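Local coordinates for protein bacterioferritin (Rhodobacter capsulatus, PDB 1JGC) that probably stores iron by oxidising ferrous ions with dioxygen at a dinuclear centre and laying down ferric mineral inside a 24-subunit, heme-containing shell, at residues 89-92 against 93-97. Sequence-based numbering, arbitrary orientation.
Sequences CDLA and GEHDA
Leu91 and His95, one helical turn apart, form the side-chain pair of this segment. With CG anti to the backbone N (chi1 178°), the leucine crosses the imidazole obliquely and sets CD1 over the ring, off-centre, 4.2 Å from the His95 ring centroid, in a CH-pi contact. Its closest touch is at the ring's far end, Leu91 CD1 to His95 CE1 at 3.8 Å. A branched aliphatic group suits this spot because it can meet the imidazole with one methyl while also packing on Ile138 of helix 114-144. Cut back to an alanine here, the side chain would probably leave one side of the imidazole without its neighbour, so that the ring is freer to turn, and open a gap against Ile138. The backbone beneath is regular alpha helix: His95 N donates to Leu91 O at 3.2 Å, and Gly93 N to Cys89 O at 3.0 Å. Both segments belong to helix 83-111 of the ferritin four-helix bundle, which contributes Glu94 to the ferroxidase centre, here metal-free. Glu94 and Asp90 lie on the buried side of the helix, a turn apart, joined through Glu94 N and Asp90 O at 3.0 Å. The glutamate chain bends at chi2 (-78°), which turns the carboxylate toward Glu127 and His130, which with Glu51 complete the site for the second iron. A weak hydrogen bond links Glu94 OE2 to His130. The carboxylates of Asp90 and Glu94 stay apart, Asp90 OD1 being 6.9 Å from Glu94 OE2, and Asp90 OD1 accepts a hydrogen bond from Gln24 of helix 5-34 and a weak one from His28. On the exposed side Asp96, well suited to solvent, folds back so that its CG lies 3.6 Å from Ala92 O, while its OD2 forms a salt bridge with Arg78, whose side chain also touches the small Ala92.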
loop_
_atom_site.group_PDB
_atom_site.type_symbol
_atom_site.label_atom_id
_atom_site.label_comp_id
_atom_site.label_asym_id
_atom_site.label_seq_id
_atom_site.Cartn_x
_atom_site.Cartn_y
_atom_site.Cartn_z
ATOM N N CYS A 89 22.713 46.105 19.971
ATOM C CA CYS A 89 22.684 45.649 21.344
ATOM C C CYS A 89 23.043 44.172 21.463
ATOM O O CYS A 89 23.784 43.787 22.375
ATOM C CB CYS A 89 21.319 45.911 21.963
ATOM S SG CYS A 89 21.014 47.661 22.244
ATOM N N ASP A 90 22.541 43.339 20.554
ATOM C CA ASP A 90 22.866 41.918 20.626
ATOM C C ASP A 90 24.356 41.714 20.369
ATOM O O ASP A 90 25.018 40.918 21.051
ATOM C CB ASP A 90 22.027 41.103 19.632
ATOM C CG ASP A 90 20.545 41.073 20.002
ATOM O OD1 ASP A 90 20.229 41.014 21.211
ATOM O OD2 ASP A 90 19.694 41.094 19.087
ATOM N N LEU A 91 24.895 42.445 19.400
ATOM C CA LEU A 91 26.310 42.328 19.091
ATOM C C LEU A 91 27.140 42.774 20.293
ATOM O O LEU A 91 28.164 42.167 20.607
ATOM C CB LEU A 91 26.659 43.174 17.868
ATOM C CG LEU A 91 28.134 43.187 17.463
ATOM C CD1 LEU A 91 28.592 41.778 17.131
ATOM C CD2 LEU A 91 28.329 44.124 16.278
ATOM N N ALA A 92 26.691 43.829 20.969
ATOM C CA ALA A 92 27.406 44.333 22.137
ATOM C C ALA A 92 27.449 43.256 23.224
ATOM O O ALA A 92 28.478 43.055 23.880
ATOM C CB ALA A 92 26.732 45.597 22.672
ATOM N N GLY A 93 26.328 42.565 23.408
ATOM C CA GLY A 93 26.271 41.511 24.402
ATOM C C GLY A 93 27.160 40.322 24.056
ATOM O O GLY A 93 27.692 39.657 24.951
ATOM N N GLU A 94 27.335 40.046 22.766
ATOM C CA GLU A 94 28.162 38.919 22.356
ATOM C C GLU A 94 29.612 39.175 22.693
ATOM O O GLU A 94 30.309 38.285 23.189
ATOM C CB GLU A 94 28.040 38.683 20.854
ATOM C CG GLU A 94 26.635 38.365 20.407
ATOM C CD GLU A 94 26.248 36.939 20.698
ATOM O OE1 GLU A 94 26.916 36.285 21.540
ATOM O OE2 GLU A 94 25.262 36.474 20.080
ATOM N N HIS A 95 30.068 40.395 22.418
ATOM C CA HIS A 95 31.452 40.770 22.682
ATOM C C HIS A 95 31.782 40.657 24.167
ATOM O O HIS A 95 32.856 40.182 24.526
ATOM C CB HIS A 95 31.715 42.184 22.153
ATOM C CG HIS A 95 31.915 42.239 20.667
ATOM N ND1 HIS A 95 31.540 43.326 19.903
ATOM C CD2 HIS A 95 32.477 41.354 19.807
ATOM C CE1 HIS A 95 31.861 43.109 18.639
ATOM N NE2 HIS A 95 32.431 41.921 18.553
ATOM N N ASP A 96 30.862 41.081 25.030
ATOM C CA ASP A 96 31.095 40.968 26.463
ATOM C C ASP A 96 31.180 39.497 26.841
ATOM O O ASP A 96 32.071 39.096 27.599
ATOM C CB ASP A 96 29.971 41.623 27.262
ATOM C CG ASP A 96 29.985 43.129 27.152
ATOM O OD1 ASP A 96 31.009 43.679 26.667
ATOM O OD2 ASP A 96 28.978 43.761 27.562
ATOM N N ALA A 97 30.256 38.689 26.315
ATOM C CA ALA A 97 30.247 37.256 26.611
ATOM C C ALA A 97 31.538 36.586 26.135
ATOM O O ALA A 97 32.144 35.814 26.875
ATOM C CB ALA A 97 29.024 36.577 25.969
#